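Local coordinates for protein F420-H2 Dependent Reductase A (Mycobacterium smegmatis str. MC2 155, PDB 3H96) that reduces substrates with the deazaflavin coenzyme F420H2, belongs to the mycobacterial reductases studied for aflatoxin degradation, and probably acts on quinones, at residues 124-127 with 128-131; 72-76 with 77-81; 112-115 with 116-119; 105-108 with 109-112. All coordinates share one frame; numbering follows the deposited sequence.

Contact 1 of 4, residues 124-127 with 128-131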
loop_
_atom_site.group_PDB
_atom_site.type_symbol
_atom_site.label_atom_id
_atom_site.label_comp_id
_atom_site.label_asym_id
_atom_site.label_seq_id
_atom_site.Cartn_x
_atom_site.Cartn_y
_atom_site.Cartn_z
ATOM N N ASP A 124 -4.230 12.371 9.939
ATOM C CA ASP A 124 -3.262 13.476 9.914
ATOM C C ASP A 124 -2.656 13.602 8.519
ATOM O O ASP A 124 -2.484 14.718 8.011
ATOM C CB ASP A 124 -2.190 13.287 11.002
ATOM C CG ASP A 124 -1.169 14.465 11.056
ATOM O OD1 ASP A 124 -1.571 15.600 11.398
ATOM O OD2 ASP A 124 0.031 14.268 10.713
ATOM N N TYR A 125 -2.371 12.477 7.830
ATOM C CA TYR A 125 -1.769 12.614 6.490
ATOM C C TYR A 125 -2.709 13.394 5.594
ATOM O O TYR A 125 -2.273 14.203 4.780
ATOM C CB TYR A 125 -1.459 11.279 5.820
ATOM C CG TYR A 125 -0.567 10.379 6.638
ATOM C CD1 TYR A 125 0.404 10.894 7.520
ATOM C CD2 TYR A 125 -0.670 9.010 6.503
ATOM C CE1 TYR A 125 1.231 10.033 8.259
ATOM C CE2 TYR A 125 0.106 8.182 7.199
ATOM C CZ TYR A 125 1.067 8.673 8.064
ATOM O OH TYR A 125 1.811 7.752 8.759
ATOM N N GLU A 126 -4.005 13.126 5.740
ATOM C CA GLU A 126 -4.918 13.781 4.870
ATOM C C GLU A 126 -5.031 15.282 5.223
ATOM O O GLU A 126 -5.230 16.107 4.315
ATOM C CB GLU A 126 -6.267 13.095 4.946
ATOM C CG GLU A 126 -6.714 12.818 3.589
ATOM C CD GLU A 126 -7.904 11.913 3.479
ATOM O OE1 GLU A 126 -8.692 11.793 4.459
ATOM O OE2 GLU A 126 -8.020 11.345 2.374
ATOM N N LYS A 127 -4.899 15.636 6.518
ATOM C CA LYS A 127 -4.909 17.063 6.852
ATOM C C LYS A 127 -3.666 17.761 6.291
ATOM O O LYS A 127 -3.788 18.849 5.761
ATOM C CB LYS A 127 -5.083 17.331 8.361
ATOM C CG LYS A 127 -6.443 16.787 8.897
ATOM C CD LYS A 127 -6.941 17.479 10.157
ATOM C CE LYS A 127 -8.468 17.748 10.045
ATOM N NZ LYS A 127 -8.799 19.199 10.338
ATOM N N LYS A 128 -2.491 17.151 6.413
ATOM C CA LYS A 128 -1.240 17.609 5.734
ATOM C C LYS A 128 -1.307 17.802 4.207
ATOM O O LYS A 128 -0.603 18.615 3.654
ATOM C CB LYS A 128 -0.080 16.617 6.030
ATOM C CG LYS A 128 0.428 16.664 7.486
ATOM C CD LYS A 128 1.692 15.790 7.688
ATOM C CE LYS A 128 2.969 16.454 7.052
ATOM N NZ LYS A 128 4.242 15.847 7.633
ATOM N N THR A 129 -2.100 16.992 3.513
ATOM C CA THR A 129 -2.170 17.104 2.073
ATOM C C THR A 129 -3.396 17.830 1.568
ATOM O O THR A 129 -3.594 17.920 0.373
ATOM C CB THR A 129 -2.083 15.719 1.409
ATOM O OG1 THR A 129 -3.186 14.947 1.859
ATOM C CG2 THR A 129 -0.801 15.016 1.819
ATOM N N ALA A 130 -4.193 18.385 2.473
ATOM C CA ALA A 130 -5.424 19.116 2.119
ATOM C C ALA A 130 -5.125 20.271 1.151
ATOM O O ALA A 130 -4.351 21.127 1.461
ATOM C CB ALA A 130 -6.064 19.652 3.386
ATOM N N GLY A 131 -5.720 20.269 -0.038
ATOM C CA GLY A 131 -5.532 21.374 -0.940
ATOM C C GLY A 131 -4.296 21.159 -1.797
ATOM O O GLY A 131 -4.043 21.947 -2.680
HETATM O O HOH W 1 -5.765 15.427 1.136
#

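Contact 2 of 4, residues 72-76 with 77-81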
loop_
_atom_site.group_PDB
_atom_site.type_symbol
_atom_site.label_atom_id
_atom_site.label_comp_id
_atom_site.label_asym_id
_atom_site.label_seq_id
_atom_site.Cartn_x
_atom_site.Cartn_y
_atom_site.Cartn_z
ATOM N N ALA A 72 4.019 16.099 0.273
ATOM C CA ALA A 72 3.439 16.851 -0.811
ATOM C C ALA A 72 3.152 16.073 -2.069
ATOM O O ALA A 72 2.149 16.340 -2.736
ATOM C CB ALA A 72 4.301 18.099 -1.112
ATOM N N SER A 73 3.987 15.085 -2.360
ATOM C CA SER A 73 3.896 14.332 -3.615
ATOM C C SER A 73 3.447 12.870 -3.387
ATOM O O SER A 73 3.689 12.327 -2.337
ATOM C CB SER A 73 5.252 14.347 -4.316
ATOM O OG SER A 73 5.351 15.552 -5.077
ATOM N N ASN A 74 2.789 12.263 -4.382
ATOM C CA ASN A 74 2.627 10.813 -4.404
ATOM C C ASN A 74 3.957 10.057 -4.465
ATOM O O ASN A 74 4.930 10.523 -5.104
ATOM C CB ASN A 74 1.817 10.405 -5.594
ATOM C CG ASN A 74 0.420 10.906 -5.511
ATOM O OD1 ASN A 74 -0.228 10.842 -4.450
ATOM N ND2 ASN A 74 -0.077 11.413 -6.632
ATOM N N PRO A 75 3.999 8.888 -3.815
ATOM C CA PRO A 75 5.206 8.022 -3.885
ATOM C C PRO A 75 5.439 7.399 -5.265
ATOM O O PRO A 75 4.485 7.182 -6.031
ATOM C CB PRO A 75 4.942 6.949 -2.812
ATOM C CG PRO A 75 3.397 6.831 -2.777
ATOM C CD PRO A 75 2.877 8.264 -3.089
ATOM N N ALA A 76 6.701 7.097 -5.596
ATOM C CA ALA A 76 7.010 6.552 -6.870
ATOM C C ALA A 76 6.245 5.243 -7.078
ATOM O O ALA A 76 5.795 4.991 -8.191
ATOM C CB ALA A 76 8.566 6.288 -7.066
ATOM N N TRP A 77 6.118 4.393 -6.057
ATOM C CA TRP A 77 5.408 3.104 -6.294
ATOM C C TRP A 77 3.959 3.229 -6.864
ATOM O O TRP A 77 3.483 2.399 -7.649
ATOM C CB TRP A 77 5.464 2.203 -5.075
ATOM C CG TRP A 77 4.745 2.686 -3.844
ATOM C CD1 TRP A 77 5.326 3.292 -2.734
ATOM C CD2 TRP A 77 3.349 2.602 -3.576
ATOM N NE1 TRP A 77 4.338 3.570 -1.789
ATOM C CE2 TRP A 77 3.128 3.173 -2.298
ATOM C CE3 TRP A 77 2.247 2.108 -4.293
ATOM C CZ2 TRP A 77 1.884 3.212 -1.715
ATOM C CZ3 TRP A 77 1.008 2.195 -3.737
ATOM C CH2 TRP A 77 0.822 2.727 -2.441
ATOM N N TYR A 78 3.286 4.321 -6.510
ATOM C CA TYR A 78 1.932 4.593 -6.945
ATOM C C TYR A 78 1.904 4.643 -8.472
ATOM O O TYR A 78 1.131 3.905 -9.088
ATOM C CB TYR A 78 1.396 5.888 -6.295
ATOM C CG TYR A 78 0.191 6.450 -7.037
ATOM C CD1 TYR A 78 -1.052 5.833 -6.961
ATOM C CD2 TYR A 78 0.313 7.592 -7.852
ATOM C CE1 TYR A 78 -2.128 6.299 -7.709
ATOM C CE2 TYR A 78 -0.781 8.076 -8.607
ATOM C CZ TYR A 78 -1.984 7.430 -8.513
ATOM O OH TYR A 78 -3.063 7.885 -9.209
ATOM N N TYR A 79 2.786 5.458 -9.087
ATOM C CA TYR A 79 2.838 5.622 -10.543
ATOM C C TYR A 79 3.310 4.322 -11.155
ATOM O O TYR A 79 2.906 3.967 -12.272
ATOM C CB TYR A 79 3.826 6.757 -10.917
ATOM C CG TYR A 79 3.294 8.071 -10.439
ATOM C CD1 TYR A 79 2.184 8.671 -11.077
ATOM C CD2 TYR A 79 3.824 8.675 -9.344
ATOM C CE1 TYR A 79 1.672 9.868 -10.626
ATOM C CE2 TYR A 79 3.343 9.851 -8.880
ATOM C CZ TYR A 79 2.279 10.455 -9.523
ATOM O OH TYR A 79 1.753 11.599 -9.030
ATOM N N ASN A 80 4.244 3.648 -10.472
ATOM C CA ASN A 80 4.764 2.374 -11.010
ATOM C C ASN A 80 3.638 1.349 -11.149
ATOM O O ASN A 80 3.499 0.685 -12.192
ATOM C CB ASN A 80 5.822 1.844 -10.063
ATOM C CG ASN A 80 7.121 2.683 -10.114
ATOM O OD1 ASN A 80 7.244 3.597 -10.904
ATOM N ND2 ASN A 80 8.045 2.389 -9.240
ATOM N N LEU A 81 2.828 1.210 -10.091
ATOM C CA LEU A 81 1.721 0.236 -10.129
ATOM C C LEU A 81 0.623 0.568 -11.154
ATOM O O LEU A 81 0.249 -0.303 -11.945
ATOM C CB LEU A 81 1.126 0.034 -8.738
ATOM C CG LEU A 81 2.019 -0.643 -7.676
ATOM C CD1 LEU A 81 1.186 -0.920 -6.382
ATOM C CD2 LEU A 81 2.484 -1.966 -8.280
HETATM O O HOH W 2 2.979 13.924 -6.930
#

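Contact 3 of 4, residues 112-115 with 116-119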
loop_
_atom_site.group_PDB
_atom_site.type_symbol
_atom_site.label_atom_id
_atom_site.label_comp_id
_atom_site.label_asym_id
_atom_site.label_seq_id
_atom_site.Cartn_x
_atom_site.Cartn_y
_atom_site.Cartn_z
ATOM N N TYR A 112 -10.621 4.859 2.806
ATOM C CA TYR A 112 -9.708 5.673 3.567
ATOM C C TYR A 112 -10.255 5.916 4.967
ATOM O O TYR A 112 -9.498 5.828 5.915
ATOM C CB TYR A 112 -9.432 7.033 2.890
ATOM C CG TYR A 112 -8.108 7.595 3.360
ATOM C CD1 TYR A 112 -8.015 8.323 4.564
ATOM C CD2 TYR A 112 -6.928 7.353 2.618
ATOM C CE1 TYR A 112 -6.780 8.801 5.014
ATOM C CE2 TYR A 112 -5.691 7.844 3.026
ATOM C CZ TYR A 112 -5.653 8.576 4.256
ATOM O OH TYR A 112 -4.475 9.071 4.708
ATOM N N SER A 113 -11.555 6.224 5.128
ATOM C CA SER A 113 -12.072 6.434 6.492
ATOM C C SER A 113 -11.904 5.244 7.396
ATOM O O SER A 113 -11.642 5.430 8.533
ATOM C CB SER A 113 -13.555 6.822 6.553
ATOM O OG SER A 113 -13.713 7.851 5.623
ATOM N N GLU A 114 -12.056 4.026 6.887
ATOM C CA GLU A 114 -11.876 2.811 7.726
ATOM C C GLU A 114 -10.409 2.680 8.121
ATOM O O GLU A 114 -10.054 2.408 9.281
ATOM C CB GLU A 114 -12.391 1.537 6.988
ATOM C CG GLU A 114 -12.289 0.207 7.809
ATOM C CD GLU A 114 -13.035 0.276 9.183
ATOM O OE1 GLU A 114 -12.638 -0.428 10.162
ATOM O OE2 GLU A 114 -13.981 1.082 9.290
ATOM N N GLN A 115 -9.524 2.920 7.163
ATOM C CA GLN A 115 -8.099 2.873 7.508
ATOM C C GLN A 115 -7.739 3.900 8.598
ATOM O O GLN A 115 -7.039 3.575 9.578
ATOM C CB GLN A 115 -7.247 3.127 6.267
ATOM C CG GLN A 115 -5.679 3.022 6.543
ATOM C CD GLN A 115 -5.169 1.635 6.984
ATOM O OE1 GLN A 115 -3.942 1.458 7.274
ATOM N NE2 GLN A 115 -6.042 0.679 7.077
ATOM N N ALA A 116 -8.234 5.130 8.428
ATOM C CA ALA A 116 -7.974 6.219 9.397
ATOM C C ALA A 116 -8.616 5.971 10.761
ATOM O O ALA A 116 -8.125 6.452 11.818
ATOM C CB ALA A 116 -8.459 7.592 8.842
ATOM N N ARG A 117 -9.732 5.239 10.756
ATOM C CA ARG A 117 -10.390 4.809 11.977
ATOM C C ARG A 117 -9.476 3.861 12.772
ATOM O O ARG A 117 -9.375 3.991 13.970
ATOM C CB ARG A 117 -11.730 4.142 11.677
ATOM C CG ARG A 117 -12.500 3.766 12.949
ATOM C CD ARG A 117 -13.917 3.355 12.643
ATOM N NE ARG A 117 -14.269 1.906 12.659
ATOM C CZ ARG A 117 -13.496 0.808 12.772
ATOM N NH1 ARG A 117 -14.034 -0.405 12.792
ATOM N NH2 ARG A 117 -12.188 0.904 12.796
ATOM N N ARG A 118 -8.842 2.922 12.076
ATOM C CA ARG A 118 -7.954 1.930 12.674
ATOM C C ARG A 118 -6.613 2.545 13.026
ATOM O O ARG A 118 -6.045 2.236 14.048
ATOM C CB ARG A 118 -7.722 0.779 11.692
ATOM C CG ARG A 118 -8.953 -0.010 11.487
ATOM C CD ARG A 118 -8.793 -1.108 10.411
ATOM N NE ARG A 118 -10.093 -1.756 10.341
ATOM C CZ ARG A 118 -10.319 -3.046 10.172
ATOM N NH1 ARG A 118 -9.304 -3.909 10.000
ATOM N NH2 ARG A 118 -11.592 -3.457 10.121
ATOM N N TYR A 119 -6.144 3.481 12.206
ATOM C CA TYR A 119 -4.864 4.100 12.428
ATOM C C TYR A 119 -4.964 5.607 12.184
ATOM O O TYR A 119 -4.698 6.067 11.074
ATOM C CB TYR A 119 -3.848 3.500 11.458
ATOM C CG TYR A 119 -3.569 2.054 11.687
ATOM C CD1 TYR A 119 -4.191 1.044 10.937
ATOM C CD2 TYR A 119 -2.718 1.675 12.701
ATOM C CE1 TYR A 119 -3.931 -0.316 11.213
ATOM C CE2 TYR A 119 -2.446 0.332 12.949
ATOM C CZ TYR A 119 -3.041 -0.657 12.217
ATOM O OH TYR A 119 -2.718 -1.976 12.547
#

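Contact 4 of 4, residues 105-108 with 109-112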
loop_
_atom_site.group_PDB
_atom_site.type_symbol
_atom_site.label_atom_id
_atom_site.label_comp_id
_atom_site.label_asym_id
_atom_site.label_seq_id
_atom_site.Cartn_x
_atom_site.Cartn_y
_atom_site.Cartn_z
ATOM N N GLY A 105 -13.604 8.675 -5.762
ATOM C CA GLY A 105 -14.941 9.129 -5.324
ATOM C C GLY A 105 -15.253 8.722 -3.891
ATOM O O GLY A 105 -14.340 8.559 -3.057
ATOM N N GLU A 106 -16.544 8.560 -3.613
ATOM C CA GLU A 106 -17.048 8.185 -2.288
ATOM C C GLU A 106 -16.485 6.818 -1.856
ATOM O O GLU A 106 -16.149 6.646 -0.684
ATOM C CB GLU A 106 -18.601 8.240 -2.197
ATOM C CG GLU A 106 -19.263 9.617 -2.579
ATOM C CD GLU A 106 -18.815 10.874 -1.768
ATOM O OE1 GLU A 106 -17.801 11.526 -2.170
ATOM O OE2 GLU A 106 -19.494 11.247 -0.771
ATOM N N ASP A 107 -16.333 5.870 -2.790
ATOM C CA ASP A 107 -15.637 4.607 -2.442
ATOM C C ASP A 107 -14.207 4.770 -1.837
ATOM O O ASP A 107 -13.893 4.096 -0.857
ATOM C CB ASP A 107 -15.640 3.580 -3.569
ATOM C CG ASP A 107 -17.030 2.878 -3.735
ATOM O OD1 ASP A 107 -18.076 3.500 -3.438
ATOM O OD2 ASP A 107 -17.070 1.687 -4.136
ATOM N N ARG A 108 -13.391 5.618 -2.416
ATOM C CA ARG A 108 -12.081 5.937 -1.865
ATOM C C ARG A 108 -12.229 6.449 -0.412
ATOM O O ARG A 108 -11.566 5.988 0.457
ATOM C CB ARG A 108 -11.314 6.966 -2.702
ATOM C CG ARG A 108 -9.854 7.105 -2.406
ATOM C CD ARG A 108 -9.186 8.541 -2.377
ATOM N NE ARG A 108 -9.739 9.342 -1.346
ATOM C CZ ARG A 108 -9.147 9.797 -0.251
ATOM N NH1 ARG A 108 -7.901 9.624 0.026
ATOM N NH2 ARG A 108 -9.870 10.481 0.557
ATOM N N ASP A 109 -13.105 7.428 -0.257
ATOM C CA ASP A 109 -13.359 8.075 1.009
ATOM C C ASP A 109 -13.777 7.046 2.061
ATOM O O ASP A 109 -13.351 7.162 3.233
ATOM C CB ASP A 109 -14.462 9.136 0.865
ATOM C CG ASP A 109 -13.967 10.407 0.202
ATOM O OD1 ASP A 109 -12.743 10.526 -0.091
ATOM O OD2 ASP A 109 -14.817 11.316 0.011
ATOM N N ARG A 110 -14.615 6.084 1.677
ATOM C CA ARG A 110 -15.029 5.149 2.651
ATOM C C ARG A 110 -13.911 4.221 3.072
ATOM O O ARG A 110 -13.767 3.943 4.250
ATOM C CB ARG A 110 -16.387 4.458 2.375
ATOM C CG ARG A 110 -16.370 3.396 1.402
ATOM C CD ARG A 110 -17.644 2.554 1.458
ATOM N NE ARG A 110 -17.911 1.970 0.144
ATOM C CZ ARG A 110 -17.151 1.043 -0.431
ATOM N NH1 ARG A 110 -16.082 0.587 0.193
ATOM N NH2 ARG A 110 -17.466 0.571 -1.636
ATOM N N ILE A 111 -13.100 3.757 2.118
ATOM C CA ILE A 111 -12.006 2.838 2.465
ATOM C C ILE A 111 -10.932 3.633 3.259
ATOM O O ILE A 111 -10.459 3.165 4.294
ATOM C CB ILE A 111 -11.433 2.207 1.229
ATOM C CG1 ILE A 111 -12.460 1.246 0.598
ATOM C CG2 ILE A 111 -10.056 1.515 1.474
ATOM C CD1 ILE A 111 -12.226 1.161 -0.893
ATOM N N TYR A 112 -10.621 4.859 2.806
ATOM C CA TYR A 112 -9.708 5.673 3.567
ATOM C C TYR A 112 -10.255 5.916 4.967
ATOM O O TYR A 112 -9.498 5.828 5.915
ATOM C CB TYR A 112 -9.432 7.033 2.890
ATOM C CG TYR A 112 -8.108 7.595 3.360
ATOM C CD1 TYR A 112 -8.015 8.323 4.564
ATOM C CD2 TYR A 112 -6.928 7.353 2.618
ATOM C CE1 TYR A 112 -6.780 8.801 5.014
ATOM C CE2 TYR A 112 -5.691 7.844 3.026
ATOM C CZ TYR A 112 -5.653 8.576 4.256
ATOM O OH TYR A 112 -4.475 9.071 4.708
HETATM O O HOH W 3 -14.963 11.969 -2.721
#

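Contact 1 of 4, residues 124-127 with 128-131
The carboxylate of D124 is the flat side-chain group that meets K128, and it meets carbon rather than charge: OD2 of D124 lies 3.8 Å from CD of K128, with CG of the lysine slightly farther off. The two side chains run at an oblique angle to each other. CG of D124 stands opposite its own backbone N (chi1 -178°), which swings the carboxylate out across the helix surface, where the K128 methylenes, running back toward it, come alongside. The lysine chain then turns at chi3 (74°), and its NZ stays 5.5 Å from OD2 of D124, so the opposite charges are not in contact.

The backbone shows how the helix ends. K128 N donates to D124 O at 2.9 Å with an almost straight N-H...O (175°), a regular i to i+4 bond. One residue on, the pattern frays: T129 N makes only weak bonds, to Y125 O and to E126 O, and A130 N reaches K127 O weakly at 3.3 Å, a three-residue step. OG1 of T129, a buried residue and the first to leave helical angles, lies 3.1 Å from Y125 O and 2.7 Å from a water, which in turn donates to E126 O at 3.3 Å. R133 O is in weak hydrogen-bonding range too, so the acceptor of the single hydroxyl proton is not settled.

This C-terminal turn of helix 121-128 leads into the loop before strand 137-142. Y125 packs edge-to-face with F122 and, like E126, touches Y112 of helix 105-118; the carboxylate of E126 is salt-bridged to R108 there.

Contact 2 of 4, residues 72-76 with 77-81
OH of Y79 is approached by two polar groups. ND2 of N74 donates to it at 3.0 Å, with the N-H...O angle at 174° and the oxygen almost in the amide plane, while a water that accepts from N74 N at 3.0 Å bonds the same hydroxyl weakly. The amide and ring planes are 60° apart and the side chains cross at about a right angle, with ND2 at the hydroxyl end. The other end of this amide is also held, since OD1 of N74 accepts from R133, which should fix its rotation.

P75 packs against W77 in a CH-pi contact: its CG sits over one face of the indole, 3.9 Å from the centroid of the five-membered ring and displaced toward the rim. The indole CG of W77 lies between the backbone N and carbonyl carbon (chi1 65°), which folds the ring back over the proline. CG of P75 also comes within 4.2 Å of CB of Y78.

The backbone opens the helix at the same place. Y78 N binds P75 O at 3.1 Å from well above the carbonyl plane, whereas N80 N makes the i to i+4 bond to A76 O at 3.1 Å.

Here the loop following strand 61-65 enters helix 76-84. W77 touches strands 45-51 and 137-142, Y78 reaches E102 through its hydroxyl, and N80 bonds H37 of strand 32-38, so this first turn lies against the sheet.

Contact 3 of 4, residues 112-115 with 116-119
A salt-bridge network on the last turn of helix 105-118 joins E114 to R117 and R118, three and four residues farther on. Both arginines converge on one oxygen, OE1 of E114, but from different aspects. R118 meets it edge-on: NE donates at 2.9 Å along the anti lone pair, at an N-H...O angle of 161°, and NH2 adds a second, longer bond at 3.2 Å, both with the oxygen close to the guanidinium plane. R117 turns a guanidinium face to the carboxylate oxygens, the two planes 72° apart. NH1 of R117 is 3.0 Å from OE1, yet no N-H points at the oxygen, and OE2 of E114 stands 3.4 Å above the centre of the R117 guanidinium. The bend of E114 at chi2 (57°) helps turn the carboxylate toward both arginines.

On another side of the helix the amide of Q115 lies against Y119, its OE1 3.7 Å from ring atom CD1; both residues touch M51 of strand 45-51. CB of A116, which packs on F122 of the next helix, lies 4.4 Å from CE1 of Y112, a loose apolar contact. Backbone bonds run in i to i+4 steps, ending with Y119 N to Q115 O at 2.8 Å.

Two positive groups around one carboxylate should favour the charged form of E114, but of the two arginines R118 alone holds it by directed hydrogen bonds; the attraction of R117 is purely electrostatic.

Contact 4 of 4, residues 105-108 with 109-112
The first two turns of helix 105-118 carry two salt bridges with different spacings, D107 with R110 and R108 with D109. In the former the side chains lie alongside each other and point the same way: NH2 of R110 comes to 2.8 Å from OD2 of D107, while CB of the aspartate sits over one face of the guanidinium, offset toward its rim. Carboxylate and guanidinium planes stand 53° apart.

R108 bridges to its sequence neighbour. NH2 donates to OD1 of D109 at 2.9 Å, nearly straight at 167° and in the guanidinium plane, with a weak second bond from NE. Bends at chi2 and chi3 turn the guanidinium forward, toward Y112 one turn on. Guanidinium and ring planes are 23° apart there, NH1 is 3.6 Å from CD2 of the ring, and CB of Y112 lies over a guanidinium face. This buried arginine is also held elsewhere, by E126 of helix 121-128 at NH2 and by I135 O at NH1.

Backbone i to i+4 bonds run from D109 N to G105 O through Y112 N to R108 O, and I111 turns to strand 61-65 and V137. On the first turn, E106 and D109 bring two carboxylates close, OE1 of E106 being 3.7 Å from OD2 of D109; one water donates to both, at 2.9 Å and 2.8 Å respectively, which should ease their repulsion.

Along the chain the order is contact 2, contact 4, contact 3, contact 1. Contacts 4 and 3 are consecutive parts of helix 105-118, sharing Y112, with centres about 10 Å apart. Contact 1 ends the following helix, 121-128, about 14 to 15 Å from their centres, and touches them through a salt bridge and through Y112, so the two helices are joined by charge and packing. Contact 2, on helix 76-84, touches none of the others; its centre lies about 16 Å from that of contact 1 and 19 to 20 Å from those of contacts 4 and 3. Strand 137-142 takes side chains from helices 76-84 and 105-118, linking contacts 2 and 4 through the sheet, while contact 1 meets the loop before that strand.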